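Local structure of decapping nuclease RAI1 (Candida albicans, 5BTH) at residues P19-S24 with K237-Y242; T117-L122 with Y352-K357; Y123-D128 with I345-L350; G129-K134 with T337-K342; I213-L218 with V331-N336. The protein removes NAD caps from RNA, can also process methylguanosine-capped and 5'-triphosphate ends, uses a divalent metal, and stabilises and stimulates the exoribonuclease RAT1. One frame throughout, in Å; residues are numbered along the deposited sequence.

Contact 1: P19-S24 with K237-Y242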
# COMPACT_ATOMS: atom_id res chain seq x y z
N PRO A 19 -5.66 12.91 6.68
CA PRO A 19 -5.12 12.74 5.33
C PRO A 19 -5.93 13.51 4.28
O PRO A 19 -7.12 13.64 4.44
CB PRO A 19 -5.27 11.22 5.08
CG PRO A 19 -5.62 10.59 6.40
CD PRO A 19 -6.23 11.66 7.23
N ARG A 20 -5.30 13.95 3.18
CA ARG A 20 -6.02 14.65 2.09
C ARG A 20 -5.37 14.28 0.81
O ARG A 20 -4.14 14.32 0.74
CB ARG A 20 -5.94 16.18 2.17
CG ARG A 20 -6.50 16.82 3.42
CD ARG A 20 -8.02 16.67 3.51
NE ARG A 20 -8.55 17.09 4.82
CZ ARG A 20 -9.75 16.76 5.32
NH1 ARG A 20 -10.58 15.98 4.65
NH2 ARG A 20 -10.11 17.20 6.53
N GLU A 21 -6.17 13.94 -0.20
CA GLU A 21 -5.66 13.71 -1.57
C GLU A 21 -5.20 14.98 -2.26
O GLU A 21 -5.96 15.94 -2.31
CB GLU A 21 -6.72 13.13 -2.47
CG GLU A 21 -6.13 12.54 -3.73
CD GLU A 21 -7.14 11.90 -4.63
OE1 GLU A 21 -7.49 10.72 -4.44
OE2 GLU A 21 -7.55 12.59 -5.57
N LEU A 22 -4.02 14.94 -2.85
CA LEU A 22 -3.48 16.05 -3.61
C LEU A 22 -3.77 15.90 -5.08
O LEU A 22 -4.13 16.85 -5.76
CB LEU A 22 -1.96 16.08 -3.41
CG LEU A 22 -1.50 16.26 -1.95
CD1 LEU A 22 -0.01 16.55 -1.83
CD2 LEU A 22 -2.28 17.37 -1.24
N PHE A 23 -3.51 14.71 -5.58
CA PHE A 23 -3.82 14.37 -6.96
C PHE A 23 -3.80 12.87 -7.11
O PHE A 23 -3.56 12.14 -6.13
CB PHE A 23 -2.83 14.97 -7.93
CG PHE A 23 -1.41 14.61 -7.66
CD1 PHE A 23 -0.69 15.28 -6.68
CD2 PHE A 23 -0.78 13.65 -8.43
CE1 PHE A 23 0.64 14.97 -6.45
CE2 PHE A 23 0.55 13.35 -8.21
CZ PHE A 23 1.26 14.01 -7.22
N SER A 24 -4.06 12.41 -8.32
CA SER A 24 -3.93 11.03 -8.62
C SER A 24 -3.37 10.85 -10.00
O SER A 24 -3.29 11.78 -10.76
CB SER A 24 -5.29 10.36 -8.53
OG SER A 24 -6.17 10.85 -9.52
N LYS A 237 -12.48 15.83 0.28
CA LYS A 237 -13.54 14.89 0.60
C LYS A 237 -13.37 13.60 -0.11
O LYS A 237 -14.16 12.68 0.11
CB LYS A 237 -14.92 15.44 0.21
CG LYS A 237 -15.39 16.66 0.97
CD LYS A 237 -15.61 16.41 2.44
CE LYS A 237 -15.73 17.72 3.18
NZ LYS A 237 -15.73 17.46 4.65
N LYS A 238 -12.38 13.52 -1.00
CA LYS A 238 -12.30 12.38 -1.90
C LYS A 238 -11.91 11.08 -1.26
O LYS A 238 -12.47 10.04 -1.60
CB LYS A 238 -11.34 12.67 -3.02
CG LYS A 238 -11.99 13.52 -4.10
CD LYS A 238 -11.00 14.38 -4.82
CE LYS A 238 -11.56 14.76 -6.17
NZ LYS A 238 -10.61 15.71 -6.74
N LEU A 239 -10.93 11.13 -0.36
CA LEU A 239 -10.47 9.96 0.37
C LEU A 239 -11.60 9.26 1.10
O LEU A 239 -11.55 8.06 1.26
CB LEU A 239 -9.41 10.32 1.41
CG LEU A 239 -8.11 10.74 0.76
CD1 LEU A 239 -7.06 11.07 1.80
CD2 LEU A 239 -7.61 9.65 -0.16
N ASN A 240 -12.64 10.00 1.48
CA ASN A 240 -13.73 9.43 2.32
C ASN A 240 -14.55 8.49 1.57
O ASN A 240 -15.38 7.79 2.14
CB ASN A 240 -14.63 10.55 2.81
CG ASN A 240 -13.90 11.44 3.75
OD1 ASN A 240 -12.80 11.07 4.22
ND2 ASN A 240 -14.45 12.57 4.04
N HIS A 241 -14.31 8.42 0.27
CA HIS A 241 -15.14 7.60 -0.58
C HIS A 241 -14.43 6.45 -1.29
O HIS A 241 -14.99 5.77 -2.16
CB HIS A 241 -15.75 8.54 -1.57
CG HIS A 241 -16.77 9.44 -0.98
ND1 HIS A 241 -18.12 9.20 -1.11
CD2 HIS A 241 -16.66 10.63 -0.35
CE1 HIS A 241 -18.79 10.17 -0.54
NE2 HIS A 241 -17.94 11.06 -0.09
N TYR A 242 -13.21 6.19 -0.91
CA TYR A 242 -12.54 5.04 -1.49
C TYR A 242 -12.75 3.79 -0.63
O TYR A 242 -13.04 3.90 0.56
CB TYR A 242 -11.08 5.32 -1.56
CG TYR A 242 -10.66 6.40 -2.48
CD1 TYR A 242 -11.31 6.61 -3.71
CD2 TYR A 242 -9.52 7.15 -2.19
CE1 TYR A 242 -10.86 7.62 -4.57
CE2 TYR A 242 -9.07 8.14 -3.04
CZ TYR A 242 -9.73 8.37 -4.23
OH TYR A 242 -9.21 9.36 -5.02

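Contact 2: T117-L122 with Y352-K357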
# COMPACT_ATOMS: atom_id res chain seq x y z
N THR A 117 9.33 -10.89 11.91
CA THR A 117 10.21 -11.69 11.05
C THR A 117 10.37 -11.13 9.67
O THR A 117 11.07 -11.72 8.86
CB THR A 117 9.74 -13.15 10.87
OG1 THR A 117 8.53 -13.18 10.10
CG2 THR A 117 9.54 -13.80 12.22
N ASP A 118 9.73 -10.01 9.35
CA ASP A 118 9.78 -9.51 7.96
C ASP A 118 10.84 -8.43 7.85
O ASP A 118 10.79 -7.43 8.58
CB ASP A 118 8.41 -8.99 7.52
CG ASP A 118 7.37 -10.08 7.42
OD1 ASP A 118 7.72 -11.21 6.99
OD2 ASP A 118 6.20 -9.82 7.78
N PRO A 119 11.83 -8.63 6.96
CA PRO A 119 12.84 -7.58 6.82
C PRO A 119 12.23 -6.29 6.33
O PRO A 119 11.07 -6.29 5.96
CB PRO A 119 13.80 -8.14 5.78
CG PRO A 119 12.95 -9.08 4.98
CD PRO A 119 12.00 -9.70 5.96
N ILE A 120 12.98 -5.22 6.37
CA ILE A 120 12.62 -3.98 5.68
C ILE A 120 13.94 -3.36 5.20
O ILE A 120 14.82 -3.10 6.01
CB ILE A 120 11.94 -2.96 6.63
CG1 ILE A 120 10.55 -3.44 7.08
CG2 ILE A 120 11.86 -1.59 5.98
CD1 ILE A 120 9.99 -2.65 8.22
N ASP A 121 14.08 -3.15 3.89
CA ASP A 121 15.28 -2.49 3.39
C ASP A 121 15.01 -1.33 2.42
O ASP A 121 14.64 -1.52 1.26
CB ASP A 121 16.21 -3.52 2.77
CG ASP A 121 16.80 -4.45 3.83
OD1 ASP A 121 17.55 -3.97 4.69
OD2 ASP A 121 16.51 -5.65 3.82
N LEU A 122 15.24 -0.12 2.90
CA LEU A 122 14.92 1.07 2.14
C LEU A 122 16.06 2.04 2.12
O LEU A 122 16.90 2.08 3.03
CB LEU A 122 13.78 1.83 2.80
CG LEU A 122 12.80 1.05 3.65
CD1 LEU A 122 12.10 1.97 4.62
CD2 LEU A 122 11.84 0.32 2.75
N TYR A 352 15.57 -2.81 8.85
CA TYR A 352 15.15 -3.53 10.01
C TYR A 352 15.69 -4.91 9.76
O TYR A 352 15.33 -5.49 8.74
CB TYR A 352 13.64 -3.58 10.12
CG TYR A 352 13.18 -4.57 11.12
CD1 TYR A 352 13.48 -4.41 12.47
CD2 TYR A 352 12.46 -5.69 10.73
CE1 TYR A 352 13.05 -5.34 13.41
CE2 TYR A 352 12.04 -6.63 11.66
CZ TYR A 352 12.35 -6.46 13.00
OH TYR A 352 11.94 -7.38 13.94
N ASP A 353 16.56 -5.40 10.68
CA ASP A 353 17.18 -6.74 10.58
C ASP A 353 16.49 -7.69 11.50
O ASP A 353 16.71 -7.61 12.73
CB ASP A 353 18.67 -6.73 10.95
CG ASP A 353 19.43 -7.93 10.35
OD1 ASP A 353 18.86 -9.03 10.29
OD2 ASP A 353 20.58 -7.78 9.89
N PRO A 354 15.67 -8.61 10.95
CA PRO A 354 14.87 -9.43 11.91
C PRO A 354 15.72 -10.34 12.81
O PRO A 354 15.44 -10.47 14.01
CB PRO A 354 13.90 -10.23 11.04
CG PRO A 354 14.24 -9.93 9.60
CD PRO A 354 15.22 -8.77 9.55
N VAL A 355 16.77 -10.93 12.25
CA VAL A 355 17.67 -11.79 13.02
C VAL A 355 18.35 -11.01 14.15
O VAL A 355 18.40 -11.47 15.28
CB VAL A 355 18.69 -12.55 12.13
CG1 VAL A 355 18.00 -13.63 11.29
CG2 VAL A 355 19.50 -11.64 11.22
N ARG A 356 18.81 -9.80 13.86
CA ARG A 356 19.60 -9.06 14.82
C ARG A 356 18.80 -8.09 15.66
O ARG A 356 19.39 -7.30 16.38
CB ARG A 356 20.72 -8.33 14.10
CG ARG A 356 21.72 -9.33 13.49
CD ARG A 356 22.72 -8.67 12.55
NE ARG A 356 23.94 -8.23 13.24
CZ ARG A 356 24.16 -7.01 13.75
NH1 ARG A 356 23.23 -6.05 13.70
NH2 ARG A 356 25.32 -6.75 14.35
N LYS A 357 17.46 -8.17 15.59
CA LYS A 357 16.54 -7.19 16.19
C LYS A 357 17.08 -5.76 16.15
O LYS A 357 17.10 -5.08 17.17
CB LYS A 357 16.16 -7.54 17.65
CG LYS A 357 16.39 -8.99 18.06
CD LYS A 357 15.58 -9.99 17.27
CE LYS A 357 16.12 -11.40 17.45
NZ LYS A 357 15.87 -11.97 18.81

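Contact 3: Y123-D128 with I345-L350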
# COMPACT_ATOMS: atom_id res chain seq x y z
N TYR A 123 16.02 2.89 1.11
CA TYR A 123 16.89 4.01 0.97
C TYR A 123 16.19 5.30 1.39
O TYR A 123 15.01 5.49 1.09
CB TYR A 123 17.28 4.13 -0.49
CG TYR A 123 18.14 3.01 -1.02
CD1 TYR A 123 19.38 2.75 -0.45
CD2 TYR A 123 17.76 2.27 -2.13
CE1 TYR A 123 20.20 1.74 -0.94
CE2 TYR A 123 18.58 1.26 -2.64
CZ TYR A 123 19.80 1.00 -2.04
OH TYR A 123 20.63 -0.00 -2.52
N VAL A 124 16.95 6.18 2.04
CA VAL A 124 16.49 7.50 2.39
C VAL A 124 17.36 8.59 1.82
O VAL A 124 18.58 8.52 1.93
CB VAL A 124 16.60 7.74 3.88
CG1 VAL A 124 15.97 9.07 4.20
CG2 VAL A 124 15.94 6.58 4.61
N VAL A 125 16.75 9.65 1.29
CA VAL A 125 17.48 10.59 0.46
C VAL A 125 17.06 12.06 0.67
O VAL A 125 15.92 12.44 0.37
CB VAL A 125 17.36 10.19 -1.00
CG1 VAL A 125 18.20 11.10 -1.85
CG2 VAL A 125 17.78 8.74 -1.12
N PRO A 126 18.00 12.87 1.20
CA PRO A 126 17.78 14.29 1.37
C PRO A 126 17.79 15.04 0.07
O PRO A 126 18.62 14.76 -0.80
CB PRO A 126 18.96 14.73 2.24
CG PRO A 126 19.35 13.51 2.99
CD PRO A 126 19.14 12.40 2.00
N PHE A 127 16.85 15.98 -0.07
CA PHE A 127 16.70 16.79 -1.27
C PHE A 127 15.65 17.88 -1.05
O PHE A 127 14.53 17.61 -0.51
CB PHE A 127 16.32 15.91 -2.45
CG PHE A 127 16.40 16.60 -3.76
CD1 PHE A 127 15.32 17.35 -4.22
CD2 PHE A 127 17.52 16.49 -4.55
CE1 PHE A 127 15.38 17.99 -5.45
CE2 PHE A 127 17.58 17.12 -5.79
CZ PHE A 127 16.51 17.87 -6.24
N ASP A 128 16.01 19.12 -1.41
CA ASP A 128 15.09 20.23 -1.33
C ASP A 128 14.29 20.26 -0.03
O ASP A 128 13.09 20.53 -0.03
CB ASP A 128 14.13 20.16 -2.51
CG ASP A 128 13.72 21.52 -3.02
OD1 ASP A 128 13.86 22.52 -2.28
OD2 ASP A 128 13.27 21.58 -4.19
N ILE A 345 24.32 15.71 0.28
CA ILE A 345 25.47 15.07 -0.35
C ILE A 345 25.51 13.57 -0.07
O ILE A 345 26.05 12.81 -0.88
CB ILE A 345 26.80 15.73 0.03
CG1 ILE A 345 27.94 15.09 -0.81
CG2 ILE A 345 27.03 15.64 1.54
CD1 ILE A 345 27.67 14.91 -2.30
N LYS A 346 24.93 13.15 1.05
CA LYS A 346 24.84 11.72 1.36
C LYS A 346 23.39 11.26 1.63
O LYS A 346 22.47 12.06 1.86
CB LYS A 346 25.79 11.31 2.49
CG LYS A 346 25.95 12.31 3.63
CD LYS A 346 27.37 12.88 3.67
CE LYS A 346 27.48 13.98 4.71
NZ LYS A 346 27.11 13.51 6.07
N SER A 347 23.24 9.94 1.51
CA SER A 347 21.99 9.21 1.60
C SER A 347 22.08 8.26 2.79
O SER A 347 23.09 8.18 3.46
CB SER A 347 21.78 8.35 0.32
OG SER A 347 21.40 9.12 -0.82
N TYR A 348 21.02 7.50 3.04
CA TYR A 348 21.06 6.55 4.10
C TYR A 348 20.33 5.25 3.76
O TYR A 348 19.79 5.05 2.66
CB TYR A 348 20.54 7.20 5.41
CG TYR A 348 21.15 8.57 5.78
CD1 TYR A 348 22.15 8.70 6.78
CD2 TYR A 348 20.70 9.73 5.17
CE1 TYR A 348 22.69 9.95 7.12
CE2 TYR A 348 21.24 10.98 5.49
CZ TYR A 348 22.23 11.09 6.46
OH TYR A 348 22.70 12.36 6.74
N ARG A 349 20.42 4.31 4.69
CA ARG A 349 19.74 3.04 4.59
C ARG A 349 18.96 2.79 5.83
O ARG A 349 19.50 2.83 6.96
CB ARG A 349 20.73 1.91 4.41
CG ARG A 349 21.05 1.69 2.97
CD ARG A 349 22.10 0.60 2.89
NE ARG A 349 21.75 -0.34 1.86
CZ ARG A 349 22.42 -0.50 0.71
NH1 ARG A 349 23.51 0.23 0.42
NH2 ARG A 349 21.98 -1.42 -0.16
N LEU A 350 17.67 2.55 5.61
CA LEU A 350 16.84 2.06 6.65
C LEU A 350 16.80 0.56 6.44
O LEU A 350 16.48 0.06 5.35
CB LEU A 350 15.44 2.71 6.66
CG LEU A 350 15.06 3.00 8.12
CD1 LEU A 350 15.92 4.10 8.71
CD2 LEU A 350 13.60 3.36 8.30

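Contact 4: G129-K134 with T337-K342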
# COMPACT_ATOMS: atom_id res chain seq x y z
N GLY A 129 14.94 19.96 1.09
CA GLY A 129 14.35 20.18 2.43
C GLY A 129 13.41 19.07 2.89
O GLY A 129 12.65 19.23 3.90
N GLN A 130 13.49 17.96 2.16
CA GLN A 130 12.55 16.84 2.29
C GLN A 130 13.26 15.48 2.16
O GLN A 130 14.27 15.35 1.43
CB GLN A 130 11.51 16.92 1.16
CG GLN A 130 10.90 18.29 0.95
CD GLN A 130 9.65 18.26 0.08
OE1 GLN A 130 9.70 17.91 -1.13
NE2 GLN A 130 8.53 18.67 0.67
N LEU A 131 12.69 14.45 2.80
CA LEU A 131 13.24 13.08 2.65
C LEU A 131 12.47 12.21 1.66
O LEU A 131 11.25 12.02 1.75
CB LEU A 131 13.26 12.36 3.98
CG LEU A 131 13.91 13.04 5.16
CD1 LEU A 131 13.58 12.25 6.41
CD2 LEU A 131 15.41 13.12 4.95
N PHE A 132 13.20 11.63 0.72
CA PHE A 132 12.58 10.81 -0.29
C PHE A 132 12.92 9.37 0.06
O PHE A 132 14.09 9.08 0.35
CB PHE A 132 13.12 11.21 -1.67
CG PHE A 132 12.60 12.54 -2.13
CD1 PHE A 132 11.44 12.61 -2.90
CD2 PHE A 132 13.24 13.72 -1.78
CE1 PHE A 132 10.92 13.85 -3.28
CE2 PHE A 132 12.73 14.96 -2.16
CZ PHE A 132 11.57 15.03 -2.91
N ILE A 133 11.95 8.46 0.04
CA ILE A 133 12.22 7.11 0.57
C ILE A 133 11.65 6.05 -0.29
O ILE A 133 10.42 5.97 -0.42
CB ILE A 133 11.66 6.95 2.01
CG1 ILE A 133 12.18 8.08 2.88
CG2 ILE A 133 12.07 5.62 2.58
CD1 ILE A 133 11.66 8.09 4.31
N LYS A 134 12.53 5.26 -0.90
CA LYS A 134 12.15 4.14 -1.73
C LYS A 134 12.73 2.86 -1.15
O LYS A 134 13.57 2.88 -0.23
CB LYS A 134 12.67 4.29 -3.15
CG LYS A 134 13.92 3.47 -3.47
CD LYS A 134 14.50 3.84 -4.84
CE LYS A 134 13.67 3.29 -5.99
NZ LYS A 134 14.17 1.99 -6.51
N THR A 337 14.43 13.85 13.04
CA THR A 337 15.35 14.56 13.89
C THR A 337 16.80 14.12 13.64
O THR A 337 17.69 14.74 14.16
CB THR A 337 14.97 14.42 15.39
OG1 THR A 337 14.80 13.04 15.74
CG2 THR A 337 13.68 15.17 15.72
N THR A 338 17.03 13.11 12.79
CA THR A 338 18.33 12.45 12.64
C THR A 338 19.08 12.82 11.37
O THR A 338 20.31 12.69 11.27
CB THR A 338 18.13 10.91 12.57
OG1 THR A 338 17.73 10.42 13.87
CG2 THR A 338 19.39 10.17 12.06
N VAL A 339 18.34 13.19 10.37
CA VAL A 339 18.96 13.49 9.11
C VAL A 339 18.80 14.97 8.94
O VAL A 339 17.68 15.48 8.93
CB VAL A 339 18.27 12.73 7.98
CG1 VAL A 339 18.90 13.06 6.61
CG2 VAL A 339 18.29 11.25 8.30
N ASP A 340 19.91 15.67 8.86
CA ASP A 340 19.93 17.01 8.27
C ASP A 340 19.38 16.91 6.82
O ASP A 340 20.03 16.30 5.91
CB ASP A 340 21.38 17.53 8.28
CG ASP A 340 21.48 19.04 8.25
OD1 ASP A 340 20.49 19.72 7.94
OD2 ASP A 340 22.59 19.52 8.52
N LYS A 341 18.15 17.42 6.64
CA LYS A 341 17.44 17.31 5.37
C LYS A 341 18.16 18.17 4.33
O LYS A 341 18.14 17.86 3.13
CB LYS A 341 15.98 17.75 5.50
CG LYS A 341 15.11 16.94 6.46
CD LYS A 341 13.97 17.82 6.95
CE LYS A 341 12.72 17.03 7.33
NZ LYS A 341 12.80 16.28 8.63
N LYS A 342 18.82 19.22 4.84
CA LYS A 342 19.58 20.21 4.05
C LYS A 342 20.87 19.69 3.47
O LYS A 342 21.32 20.17 2.44
CB LYS A 342 19.91 21.45 4.91
CG LYS A 342 18.84 22.55 4.89
CD LYS A 342 18.69 23.26 6.23
CE LYS A 342 19.99 23.52 6.98
NZ LYS A 342 20.19 22.65 8.19

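Contact 5: I213-L218 with V331-N336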
# COMPACT_ATOMS: atom_id res chain seq x y z
N ILE A 213 1.92 12.98 11.30
CA ILE A 213 1.92 12.31 12.60
C ILE A 213 2.76 13.16 13.60
O ILE A 213 3.88 13.56 13.30
CB ILE A 213 2.40 10.83 12.43
CG1 ILE A 213 2.69 10.12 13.76
CG2 ILE A 213 3.60 10.73 11.50
CD1 ILE A 213 1.57 9.21 14.20
N GLY A 214 2.19 13.45 14.77
CA GLY A 214 2.82 14.40 15.71
C GLY A 214 3.02 15.74 15.02
O GLY A 214 2.05 16.39 14.63
N ASN A 215 4.28 16.16 14.86
CA ASN A 215 4.62 17.39 14.14
C ASN A 215 5.29 17.17 12.76
O ASN A 215 5.77 18.11 12.13
CB ASN A 215 5.50 18.26 15.03
CG ASN A 215 6.87 17.65 15.28
OD1 ASN A 215 7.51 17.08 14.37
ND2 ASN A 215 7.35 17.76 16.52
N VAL A 216 5.30 15.93 12.29
CA VAL A 216 5.94 15.57 11.04
C VAL A 216 4.90 15.49 9.90
O VAL A 216 3.77 15.08 10.13
CB VAL A 216 6.62 14.19 11.20
CG1 VAL A 216 7.55 13.88 10.02
CG2 VAL A 216 7.35 14.11 12.55
N LYS A 217 5.32 15.83 8.67
CA LYS A 217 4.43 15.90 7.52
C LYS A 217 4.90 14.94 6.47
O LYS A 217 6.09 14.92 6.13
CB LYS A 217 4.43 17.30 6.90
CG LYS A 217 3.45 18.28 7.53
CD LYS A 217 4.03 19.01 8.75
CE LYS A 217 2.94 19.58 9.66
NZ LYS A 217 2.30 18.56 10.56
N LEU A 218 3.95 14.16 5.93
CA LEU A 218 4.24 13.07 4.98
C LEU A 218 3.41 13.16 3.74
O LEU A 218 2.24 13.54 3.79
CB LEU A 218 3.95 11.70 5.62
CG LEU A 218 4.89 11.22 6.72
CD1 LEU A 218 4.28 11.37 8.11
CD2 LEU A 218 5.26 9.77 6.50
N VAL A 331 9.15 6.20 15.19
CA VAL A 331 10.01 6.04 13.98
C VAL A 331 10.17 7.34 13.26
O VAL A 331 11.27 7.84 13.22
CB VAL A 331 9.59 4.92 13.03
CG1 VAL A 331 10.42 4.95 11.73
CG2 VAL A 331 9.75 3.57 13.74
N VAL A 332 9.07 7.92 12.77
CA VAL A 332 9.17 9.05 11.79
C VAL A 332 9.84 10.30 12.42
O VAL A 332 10.60 10.99 11.77
CB VAL A 332 7.80 9.43 11.13
CG1 VAL A 332 7.00 8.21 10.71
CG2 VAL A 332 6.94 10.26 12.06
N ASP A 333 9.53 10.56 13.68
CA ASP A 333 10.22 11.58 14.48
C ASP A 333 11.73 11.38 14.59
O ASP A 333 12.45 12.36 14.65
CB ASP A 333 9.70 11.54 15.90
CG ASP A 333 9.42 12.88 16.41
OD1 ASP A 333 10.31 13.47 17.08
OD2 ASP A 333 8.31 13.34 16.08
N TRP A 334 12.17 10.12 14.67
CA TRP A 334 13.57 9.72 14.56
C TRP A 334 14.15 10.05 13.19
O TRP A 334 15.24 10.58 13.09
CB TRP A 334 13.72 8.21 14.79
CG TRP A 334 15.13 7.67 14.91
CD1 TRP A 334 16.09 8.08 15.80
CD2 TRP A 334 15.73 6.62 14.14
NE1 TRP A 334 17.24 7.34 15.63
CE2 TRP A 334 17.05 6.45 14.61
CE3 TRP A 334 15.30 5.80 13.10
CZ2 TRP A 334 17.92 5.52 14.07
CZ3 TRP A 334 16.17 4.87 12.55
CH2 TRP A 334 17.47 4.74 13.04
N LEU A 335 13.43 9.74 12.13
CA LEU A 335 13.89 10.09 10.79
C LEU A 335 13.93 11.60 10.60
O LEU A 335 14.70 12.14 9.79
CB LEU A 335 12.94 9.54 9.76
CG LEU A 335 13.04 8.04 9.56
CD1 LEU A 335 11.73 7.54 8.98
CD2 LEU A 335 14.22 7.71 8.65
N ASN A 336 13.07 12.27 11.35
CA ASN A 336 12.84 13.67 11.18
C ASN A 336 13.78 14.49 12.08
O ASN A 336 13.91 15.68 11.91
CB ASN A 336 11.36 13.95 11.46
CG ASN A 336 10.95 15.39 11.17
OD1 ASN A 336 10.93 15.85 10.00
ND2 ASN A 336 10.59 16.10 12.24

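Contact 1: P19-S24 with K237-Y242
Leu-239 packs on the backbone of residues 19-21 in strand 16-27, while Glu-21 points its carboxylate at the edge of Tyr-242, where the loop from Leu-239 enters strand 242-249. The leucine places methyl CD1 3.6 Å from both Glu-21 N and Arg-20 N, and Pro-19 CB lies 3.7 Å from the same Leu-239 CD1. A branched, apolar side chain suits this buried spot beside a proline ring. Glu-21 leaves the strand extended, with CG anti to its backbone nitrogen (chi1 -164°), and crosses Tyr-242 at about a right angle. Its carboxylate lies near the plane of the phenol ring, the two planes 23° apart. OE1 and the phenol oxygen are modelled too close together, so the details of that meeting are doubtful. One face of the Tyr-242 ring is covered by Lys-238 O, 3.9 Å above its centre. The Tyr-242 side chain, whose hydroxyl bonds to Tyr-205, is about 7 Å from those of the metal ligands Asp-225 and Glu-244. Lys-238 NZ, 4.5 Å from Glu-21 OE2, is beyond a salt bridge and bonds instead to Gln-235. Glu-21 is thus a buried acid whose charge is probably eased by the hydroxyl of Ser-207, bonded to OE1.

Contact 2: T117-L122 with Y352-K357
Ile-120 and Tyr-352 form a hydrogen-bonded antiparallel pair where strand 120-127 begins and strand 348-353 ends, within the beta structure of this PD-(D/E)XK nuclease. Two backbone bonds join them. Tyr-352 N gives its hydrogen to Ile-120 O at 3.0 Å, while the return bond from Ile-120 N to Tyr-352 O is weak at 3.3 Å. Asp-353 then leads into a type I turn from Pro-354 to Lys-357, the loop of the hairpin with strand 358-363. Pro-354 has no amide hydrogen to give, which suits the place where the strand ladder stops.

Apolar contacts follow the same register. Ile-120 CB and Tyr-352 CB are 3.9 Å apart, both side chains leaving on the same face of the sheet because the residues are directly paired. Further out, two prolines continue the contact without the strand hydrogen bonds, Pro-119 CB facing Pro-354 CD at 4.1 Å. The second ring also packs on a backbone carbonyl, with Pro-354 CG 3.7 Å from Thr-117 O.

The polar part belongs to the tyrosine. Its CG stands anti to the backbone nitrogen (chi1 167°), which swings the ring back along residues 117-119, and the hydroxyl bonds to Leu-116 O. Asp-118 O lies at the ring's edge, in its plane, 3.2 Å from Tyr-352 CD2.

Contact 3: Y123-D128 with I345-L350
Tyr-123 and Arg-349 stand side by side because both turn CG away from the carbonyl carbon and beside the backbone nitrogen (chi1 -67° for the tyrosine), and because the arginine then bends at chi3 (135°). After the bend, Tyr-123 CE1 sits over the centre of one guanidinium face, 3.5 Å from the plane of the Arg-349 group, while the guanidinium itself lies oblique to the phenol ring, the planes inclined at 62°. Arg-349 NH2 comes within 3.1 Å of Tyr-123 OH, yet the angle is too poor for a hydrogen bond, and NH2 makes a salt bridge to Asp-136 instead. A long side chain suits this place: its alkyl part and guanidinium run alongside the ring while NH2 meets Asp-136.

On the other face of the sheet, Val-124 pairs with Tyr-348, CB to CB at 4.3 Å. Further along, Pro-126 CG reaches the edge of the tyrosine ring, 4.0 Å from Tyr-348 CE2. Pro-126 cannot donate to Lys-346 O, so the ladder does not continue there, and Pro-126 CD packs on that Lys-346 oxygen at 3.4 Å. Ser-347 lies near Val-125, but its hydroxyl bonds to Asn-369 of helix 366-376.

Val-124 N donates to Tyr-348 O at 3.1 Å, and Tyr-348 N returns a bond to Val-124 O at 2.9 Å. Such reciprocal bonds, followed by the non-hydrogen-bonded pair Tyr-123 with Arg-349, are the signature of antiparallel beta strands.

Contact 4: G129-K134 with T337-K342
The flat peptide group joining Gly-129 to Gln-130 is covered on one face by the side chain of Lys-341, whose CB stands almost straight above Gly-129 C at 3.9 Å. The lysine approaches this face and not the peptide's edge: its methylenes continue over the carbonyl, with CD 3.6 Å from Gly-129 O, again from above the plane. The peptide belongs to the tight turn of a beta hairpin, strands 120-127 and 130-135, and Gly-129, with its positive phi of 82°, adopts a backbone shape that costs a residue without a side chain little.

The loop that crosses the hairpin follows helix 321-338. Past its end, Val-339 points toward Leu-131, and Lys-341 crosses that leucine at about a right angle, with CG 4.1 Å from Leu-131 CD2. One methyl of the leucine therefore serves both partners, and its branched apolar end suits a buried place between a valine and the methylenes of a lysine. No hydrogen bond joins the two segments; van der Waals contact carries the join.

The lysine pairs an apolar stem with a polar tip. After a bend at chi4 (75°), its ammonium turns back to Asn-336 in the last turn of the helix, a bond whose modelled length is doubtful. Beyond it, Lys-342 makes a salt bridge with Asp-340 inside the loop. On the apolar side, Leu-131 CD2 meets Val-339 CG1 at 3.9 Å.

Contact 5: I213-L218 with V331-N336
Val-332 of helix 321-338 presses methyl CG2 against Ile-213 CG2 at 3.4 Å, tighter than usual carbon contact. The same Val-332 methyl is 3.9 Å from Val-216 CG2, so it wedges between the two residues that flank the turn; compact beta-branched side chains fit the short space between turn and helix. Asp-333, partly exposed, follows, its OD2 lying 3.7 Å from Val-216 CG2. One helical turn beyond Val-332, Asn-336 holds CG anti to its backbone nitrogen (chi1 -174°) and meets Val-216 from the opposite direction. The amide presents its face, with Val-216 CG1 almost straight above Asn-336 CG at 3.9 Å. Asn-336 ND2 is also 3.9 Å from Asn-215 OD1, too far for a hydrogen bond; the amide's strongest partner is Lys-341. The helix axis runs at 98° to strand 216-218. Gly-214 and Asn-215 occupy the corners of a type II' turn, where glycine readily takes the first. The arrangement is a helix packed across the end of a two-residue beta hairpin, strands 204-213 and 216-227.

Overall arrangement
Contacts 2, 3, 4 and 5 are nested along the chain, each inside the loop closed by the one before, whereas contact 1 crosses them all. Contacts 2 and 3 are successive stretches of one strand pair, 120-127 with 348-353, their centres about 19 Å apart. Contact 4 lies about 6 Å from contact 3, between centres, on the neighbouring strand 130-135, and shares helix 321-338 with contact 5, about 11 Å away. Together these four tie the C-terminal part of the chain to strands from its first and middle parts, away from the metal site. Contact 1, its centre about 32 Å from that of contact 2, brings the N-terminal strand to the loop before strand 242-249, which carries metal ligand Glu-244.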